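Local coordinates for protein SidF, inhibitor of growth family, member 3 (Legionella pneumophila subsp. pneumophila, PDB 4FYE) that probably removes phosphate from phosphatidylinositol phosphates, acting as a phosphoinositide phosphatase of Legionella through its N-terminal domain, at residues Leu352-Thr363 / Val408-Val419. The protein carries 1 engineered substitution. Numbering follows the deposited sequence.
Sequences LSVTECYTQVVT and VGYQARMSSWGV
Glu356 and Tyr410 meet through a short hydrogen bond on one face of a parallel strand pair. Tyr410 OH donates a hydrogen bond to Glu356 OE2 at 2.6 Å. The carboxylate oxygen lies at the ring edge, yet the hydroxyl meets it from above the carboxylate plane; the two planes are turned 67° apart. The extended Glu356 chain, with CG opposite the backbone N (chi1 -178°), carries the carboxylate out to the phenol. The carboxylate is held further by a salt bridge to Arg273 and by hydrogen bonds from Gln298 and to Thr643, so its negative charge is probably well stabilised. A second polar pair follows on this face: Ser416 OG donates to Gln360 OE1 at 2.8 Å, and Gln360 NE2 is held by Gln376 O.

Apolar contacts fill the same side. Met414 runs beside Tyr358, pointing the same way, and makes a Met-aromatic contact. Its fully extended chain brings CE to 3.7 Å from Tyr358 CE2. Val354 CG1 packs at the Tyr410 ring edge, 3.7 Å from CD1.

The backbones form a ladder of hydrogen bonds. Arg413 uses both backbone groups: its N donates to Glu356 O, and its O accepts from Tyr358 N at 2.8 Å. Ser415 does the same between Tyr358 and Gln360. At the strand ends one water links Gln360 O to Ser415 OG; just beyond them another links Val361 O to Val419 N.

The strands are the middle pair of a four-stranded mixed sheet, with 641-645 beyond 353-360 and 391-399 beyond 402-416. Helices 284-311 and 373-387 cover the Glu356, Tyr410 and Met414 face. Helix 438-458 packs on the Arg413 and Ser415 face, where Arg413 forms a salt bridge with Asp451.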
ATOM      1  N   LEU A 352     -22.475  -7.568  -3.500  1.00 54.52           N
ATOM      2  CA  LEU A 352     -21.118  -7.147  -3.733  1.00 53.95           C
ATOM      3  C   LEU A 352     -20.291  -7.811  -2.711  1.00 57.12           C
ATOM      4  O   LEU A 352     -20.730  -7.913  -1.546  1.00 55.01           O
ATOM      5  CB  LEU A 352     -20.981  -5.671  -3.524  1.00 53.84           C
ATOM      6  CG  LEU A 352     -20.898  -4.837  -4.797  1.00 62.30           C
ATOM      7  CD1 LEU A 352     -21.514  -5.510  -6.011  1.00 62.86           C
ATOM      8  CD2 LEU A 352     -21.593  -3.511  -4.522  1.00 64.59           C
ATOM      9  N   SER A 353     -19.113  -8.286  -3.118  1.00 50.03           N
ATOM     10  CA  SER A 353     -18.247  -8.758  -2.092  1.00 57.60           C
ATOM     11  C   SER A 353     -16.819  -8.552  -2.420  1.00 53.34           C
ATOM     12  O   SER A 353     -16.420  -8.524  -3.566  1.00 56.16           O
ATOM     13  CB  SER A 353     -18.550 -10.212  -1.638  1.00 61.16           C
ATOM     14  OG  SER A 353     -18.731 -11.029  -2.725  1.00 68.32           O
ATOM     15  N   VAL A 354     -16.045  -8.426  -1.371  1.00 50.03           N
ATOM     16  CA  VAL A 354     -14.797  -7.875  -1.517  1.00 50.74           C
ATOM     17  C   VAL A 354     -13.918  -8.741  -0.702  1.00 50.72           C
ATOM     18  O   VAL A 354     -14.354  -9.230   0.314  1.00 51.90           O
ATOM     19  CB  VAL A 354     -14.948  -6.433  -1.035  1.00 49.03           C
ATOM     20  CG1 VAL A 354     -14.311  -6.171   0.299  1.00 46.23           C
ATOM     21  CG2 VAL A 354     -14.547  -5.502  -2.147  1.00 47.16           C
ATOM     22  N   THR A 355     -12.699  -8.987  -1.165  1.00 51.46           N
ATOM     23  CA  THR A 355     -11.711  -9.649  -0.278  1.00 48.07           C
ATOM     24  C   THR A 355     -10.387  -8.921  -0.113  1.00 48.75           C
ATOM     25  O   THR A 355      -9.733  -8.560  -1.075  1.00 45.58           O
ATOM     26  CB  THR A 355     -11.634 -11.197  -0.416  1.00 52.80           C
ATOM     27  OG1 THR A 355     -10.273 -11.672  -0.293  1.00 57.12           O
ATOM     28  CG2 THR A 355     -12.322 -11.745  -1.650  1.00 49.34           C
ATOM     29  N   GLU A 356     -10.029  -8.626   1.135  1.00 49.92           N
ATOM     30  CA  GLU A 356      -8.809  -7.906   1.392  1.00 47.51           C
ATOM     31  C   GLU A 356      -7.691  -8.817   1.869  1.00 48.08           C
ATOM     32  O   GLU A 356      -7.898  -9.596   2.797  1.00 50.19           O
ATOM     33  CB  GLU A 356      -9.049  -6.828   2.419  1.00 48.70           C
ATOM     34  CG  GLU A 356      -7.812  -5.999   2.707  1.00 43.02           C
ATOM     35  CD  GLU A 356      -7.920  -5.097   3.963  1.00 49.50           C
ATOM     36  OE1 GLU A 356      -6.892  -4.420   4.236  1.00 43.77           O
ATOM     37  OE2 GLU A 356      -8.998  -5.025   4.654  1.00 47.39           O
ATOM     38  N   CYS A 357      -6.509  -8.704   1.242  1.00 47.49           N
ATOM     39  CA  CYS A 357      -5.296  -9.386   1.708  1.00 48.17           C
ATOM     40  C   CYS A 357      -4.276  -8.334   2.199  1.00 45.80           C
ATOM     41  O   CYS A 357      -3.646  -7.618   1.413  1.00 51.39           O
ATOM     42  CB  CYS A 357      -4.690 -10.252   0.590  1.00 49.91           C
ATOM     43  SG  CYS A 357      -3.091 -11.028   1.067  1.00 56.41           S
ATOM     44  N   TYR A 358      -4.131  -8.215   3.498  1.00 46.14           N
ATOM     45  CA  TYR A 358      -3.278  -7.179   4.055  1.00 43.42           C
ATOM     46  C   TYR A 358      -1.912  -7.809   4.340  1.00 42.44           C
ATOM     47  O   TYR A 358      -1.781  -8.581   5.252  1.00 48.54           O
ATOM     48  CB  TYR A 358      -3.983  -6.584   5.293  1.00 39.08           C
ATOM     49  CG  TYR A 358      -3.176  -5.588   6.052  1.00 42.54           C
ATOM     50  CD1 TYR A 358      -2.355  -4.669   5.402  1.00 41.22           C
ATOM     51  CD2 TYR A 358      -3.255  -5.519   7.431  1.00 40.79           C
ATOM     52  CE1 TYR A 358      -1.611  -3.742   6.128  1.00 42.27           C
ATOM     53  CE2 TYR A 358      -2.487  -4.627   8.155  1.00 42.20           C
ATOM     54  CZ  TYR A 358      -1.662  -3.746   7.511  1.00 45.47           C
ATOM     55  OH  TYR A 358      -0.920  -2.832   8.262  1.00 54.29           O
ATOM     56  N   THR A 359      -0.884  -7.566   3.541  1.00 44.02           N
ATOM     57  CA  THR A 359       0.423  -8.104   3.978  1.00 43.55           C
ATOM     58  C   THR A 359       1.166  -7.033   4.786  1.00 42.85           C
ATOM     59  O   THR A 359       1.764  -6.118   4.249  1.00 43.51           O
ATOM     60  CB  THR A 359       1.259  -8.638   2.830  1.00 41.52           C
ATOM     61  OG1 THR A 359       1.257  -7.664   1.843  1.00 39.02           O
ATOM     62  CG2 THR A 359       0.586  -9.942   2.198  1.00 46.44           C
ATOM     63  N   GLN A 360       1.083  -7.151   6.101  1.00 40.67           N
ATOM     64  CA  GLN A 360       1.723  -6.173   6.974  1.00 40.06           C
ATOM     65  C   GLN A 360       3.192  -6.553   7.164  1.00 41.18           C
ATOM     66  O   GLN A 360       3.563  -7.749   7.081  1.00 41.83           O
ATOM     67  CB  GLN A 360       1.007  -6.204   8.316  1.00 39.79           C
ATOM     68  CG  GLN A 360       1.361  -5.114   9.279  1.00 41.67           C
ATOM     69  CD  GLN A 360       0.657  -5.317  10.631  1.00 50.09           C
ATOM     70  OE1 GLN A 360       0.718  -6.413  11.250  1.00 47.34           O
ATOM     71  NE2 GLN A 360      -0.004  -4.255  11.105  1.00 46.92           N
ATOM     72  N   VAL A 361       4.006  -5.556   7.488  1.00 38.59           N
ATOM     73  CA  VAL A 361       5.444  -5.693   7.434  1.00 42.56           C
ATOM     74  C   VAL A 361       6.212  -4.982   8.620  1.00 43.07           C
ATOM     75  O   VAL A 361       7.404  -4.888   8.651  1.00 45.60           O
ATOM     76  CB  VAL A 361       5.809  -5.290   5.992  1.00 43.55           C
ATOM     77  CG1 VAL A 361       6.583  -4.022   5.917  1.00 39.85           C
ATOM     78  CG2 VAL A 361       6.334  -6.462   5.183  1.00 46.72           C
ATOM     79  N   VAL A 362       5.457  -4.514   9.596  1.00 47.57           N
ATOM     80  CA  VAL A 362       5.828  -4.113  10.984  1.00 45.47           C
ATOM     81  C   VAL A 362       6.444  -5.278  11.807  1.00 44.38           C
ATOM     82  O   VAL A 362       6.367  -6.404  11.421  1.00 47.13           O
ATOM     83  CB  VAL A 362       4.463  -3.665  11.568  1.00 49.60           C
ATOM     84  CG1 VAL A 362       4.085  -4.336  12.875  1.00 56.30           C
ATOM     85  CG2 VAL A 362       4.175  -2.162  11.433  1.00 43.39           C
ATOM     86  N   THR A 363       7.158  -5.029  12.895  1.00 46.97           N
ATOM     87  CA  THR A 363       7.511  -6.144  13.763  1.00 45.20           C
ATOM     88  C   THR A 363       6.697  -6.077  15.084  1.00 47.07           C
ATOM     89  O   THR A 363       7.048  -5.403  16.068  1.00 47.59           O
ATOM     90  CB  THR A 363       9.027  -6.597  13.766  1.00 47.59           C
ATOM     91  OG1 THR A 363       9.433  -7.262  15.005  1.00 46.65           O
ATOM     92  CG2 THR A 363       9.930  -5.593  13.434  1.00 37.07           C
ATOM     93  N   VAL A 408     -22.036  -4.551   1.512  1.00 47.48           N
ATOM     94  CA  VAL A 408     -20.917  -5.178   0.774  1.00 45.02           C
ATOM     95  C   VAL A 408     -20.330  -6.305   1.626  1.00 47.91           C
ATOM     96  O   VAL A 408     -19.995  -6.060   2.774  1.00 52.48           O
ATOM     97  CB  VAL A 408     -19.735  -4.239   0.487  1.00 42.51           C
ATOM     98  CG1 VAL A 408     -18.565  -5.052  -0.122  1.00 39.91           C
ATOM     99  CG2 VAL A 408     -20.096  -3.138  -0.536  1.00 39.95           C
ATOM    100  N   GLY A 409     -20.176  -7.516   1.045  1.00 49.76           N
ATOM    101  CA  GLY A 409     -19.606  -8.709   1.698  1.00 48.56           C
ATOM    102  C   GLY A 409     -18.100  -8.513   1.916  1.00 53.50           C
ATOM    103  O   GLY A 409     -17.432  -7.887   1.088  1.00 58.79           O
ATOM    104  N   TYR A 410     -17.558  -9.002   3.037  1.00 50.88           N
ATOM    105  CA  TYR A 410     -16.103  -8.875   3.324  1.00 48.22           C
ATOM    106  C   TYR A 410     -15.436 -10.198   3.710  1.00 51.41           C
ATOM    107  O   TYR A 410     -16.035 -11.052   4.355  1.00 50.99           O
ATOM    108  CB  TYR A 410     -15.841  -7.760   4.332  1.00 45.04           C
ATOM    109  CG  TYR A 410     -14.396  -7.494   4.663  1.00 46.17           C
ATOM    110  CD1 TYR A 410     -13.594  -6.658   3.862  1.00 48.48           C
ATOM    111  CD2 TYR A 410     -13.821  -8.071   5.817  1.00 47.23           C
ATOM    112  CE1 TYR A 410     -12.255  -6.431   4.204  1.00 47.37           C
ATOM    113  CE2 TYR A 410     -12.521  -7.824   6.177  1.00 47.62           C
ATOM    114  CZ  TYR A 410     -11.743  -7.023   5.388  1.00 46.03           C
ATOM    115  OH  TYR A 410     -10.456  -6.867   5.770  1.00 47.71           O
ATOM    116  N   GLN A 411     -14.214 -10.395   3.230  1.00 50.96           N
ATOM    117  CA  GLN A 411     -13.384 -11.529   3.598  1.00 51.93           C
ATOM    118  C   GLN A 411     -11.977 -11.000   3.834  1.00 54.57           C
ATOM    119  O   GLN A 411     -11.420 -10.322   2.975  1.00 51.18           O
ATOM    120  CB  GLN A 411     -13.347 -12.573   2.490  1.00 56.96           C
ATOM    121  CG  GLN A 411     -14.696 -13.243   2.236  1.00 70.43           C
ATOM    122  CD  GLN A 411     -14.567 -14.515   1.408  1.00 80.68           C
ATOM    123  OE1 GLN A 411     -14.810 -14.500   0.195  1.00 84.83           O
ATOM    124  NE2 GLN A 411     -14.179 -15.622   2.058  1.00 79.19           N
ATOM    125  N   ALA A 412     -11.426 -11.327   4.993  1.00 52.74           N
ATOM    126  CA  ALA A 412     -10.123 -10.948   5.412  1.00 54.09           C
ATOM    127  C   ALA A 412      -9.022 -12.022   5.218  1.00 58.89           C
ATOM    128  O   ALA A 412      -9.229 -13.233   5.383  1.00 55.84           O
ATOM    129  CB  ALA A 412     -10.190 -10.632   6.870  1.00 51.92           C
ATOM    130  N   ARG A 413      -7.839 -11.548   4.871  1.00 54.99           N
ATOM    131  CA  ARG A 413      -6.671 -12.356   4.980  1.00 54.53           C
ATOM    132  C   ARG A 413      -5.550 -11.393   5.422  1.00 52.74           C
ATOM    133  O   ARG A 413      -5.276 -10.373   4.788  1.00 45.06           O
ATOM    134  CB  ARG A 413      -6.310 -13.031   3.650  1.00 58.86           C
ATOM    135  CG  ARG A 413      -7.414 -13.732   2.864  1.00 55.04           C
ATOM    136  CD  ARG A 413      -7.444 -15.104   3.397  1.00 60.90           C
ATOM    137  NE  ARG A 413      -8.268 -15.981   2.621  1.00 66.02           N
ATOM    138  CZ  ARG A 413      -9.508 -16.300   2.974  1.00 68.73           C
ATOM    139  NH1 ARG A 413     -10.033 -15.749   4.062  1.00 64.03           N
ATOM    140  NH2 ARG A 413     -10.212 -17.169   2.247  1.00 60.36           N
ATOM    141  N   MET A 414      -4.891 -11.738   6.514  1.00 49.84           N
ATOM    142  CA  MET A 414      -3.959 -10.858   7.059  1.00 49.75           C
ATOM    143  C   MET A 414      -2.752 -11.635   7.422  1.00 51.79           C
ATOM    144  O   MET A 414      -2.903 -12.662   8.076  1.00 51.45           O
ATOM    145  CB  MET A 414      -4.489 -10.183   8.290  1.00 46.86           C
ATOM    146  CG  MET A 414      -3.347  -9.321   8.802  1.00 48.75           C
ATOM    147  SD  MET A 414      -3.902  -8.356  10.157  0.62 42.59           S
ATOM    148  CE  MET A 414      -2.509  -7.415  10.635  1.00 44.47           C
ATOM    149  N   SER A 415      -1.568 -11.140   7.007  1.00 47.84           N
ATOM    150  CA  SER A 415      -0.274 -11.710   7.469  1.00 49.59           C
ATOM    151  C   SER A 415       0.618 -10.654   8.089  1.00 47.27           C
ATOM    152  O   SER A 415       0.469  -9.493   7.819  1.00 50.00           O
ATOM    153  CB  SER A 415       0.482 -12.421   6.341  1.00 52.00           C
ATOM    154  OG  SER A 415       0.769 -11.557   5.252  1.00 53.27           O
ATOM    155  N   SER A 416       1.573 -11.033   8.915  1.00 48.98           N
ATOM    156  CA  SER A 416       2.398 -10.011   9.485  1.00 44.26           C
ATOM    157  C   SER A 416       3.776 -10.556   9.690  1.00 46.48           C
ATOM    158  O   SER A 416       4.023 -11.277  10.654  1.00 47.15           O
ATOM    159  CB  SER A 416       1.791  -9.571  10.778  1.00 48.43           C
ATOM    160  OG  SER A 416       2.567  -8.528  11.308  1.00 51.80           O
ATOM    161  N   TRP A 417       4.690 -10.252   8.769  1.00 43.13           N
ATOM    162  CA  TRP A 417       6.037 -10.786   8.917  1.00 42.04           C
ATOM    163  C   TRP A 417       6.968  -9.651   8.757  1.00 42.11           C
ATOM    164  O   TRP A 417       7.005  -9.017   7.673  1.00 38.34           O
ATOM    165  CB  TRP A 417       6.362 -11.754   7.812  1.00 44.36           C
ATOM    166  CG  TRP A 417       5.775 -13.130   7.892  1.00 47.05           C
ATOM    167  CD1 TRP A 417       6.124 -14.158   8.787  1.00 50.58           C
ATOM    168  CD2 TRP A 417       4.806 -13.722   6.980  1.00 43.98           C
ATOM    169  NE1 TRP A 417       5.396 -15.293   8.515  1.00 50.99           N
ATOM    170  CE2 TRP A 417       4.604 -15.106   7.436  1.00 48.85           C
ATOM    171  CE3 TRP A 417       4.118 -13.272   5.886  1.00 43.45           C
ATOM    172  CZ2 TRP A 417       3.727 -15.965   6.809  1.00 48.35           C
ATOM    173  CZ3 TRP A 417       3.232 -14.140   5.246  1.00 47.53           C
ATOM    174  CH2 TRP A 417       3.026 -15.447   5.705  1.00 49.33           C
ATOM    175  N   GLY A 418       7.798  -9.454   9.790  1.00 40.55           N
ATOM    176  CA  GLY A 418       8.598  -8.246   9.939  1.00 36.80           C
ATOM    177  C   GLY A 418       9.736  -8.126   8.947  1.00 37.34           C
ATOM    178  O   GLY A 418      10.178  -9.143   8.343  1.00 38.00           O
ATOM    179  N   VAL A 419      10.275  -6.906   8.820  1.00 34.06           N
ATOM    180  CA  VAL A 419      11.332  -6.704   7.888  1.00 37.15           C
ATOM    181  C   VAL A 419      12.547  -5.933   8.499  1.00 41.23           C
ATOM    182  O   VAL A 419      13.643  -5.880   7.926  1.00 42.57           O
ATOM    183  CB  VAL A 419      10.570  -6.040   6.706  1.00 39.06           C
ATOM    184  CG1 VAL A 419      10.741  -4.601   6.633  1.00 32.15           C
ATOM    185  CG2 VAL A 419      10.477  -6.861   5.429  1.00 36.41           C
TER
HETATM  186  O   HOH W   1       3.183  -9.712   5.539  1.00 49.35           O
HETATM  187  O   HOH W   2       9.498  -4.704  10.398  1.00 39.46           O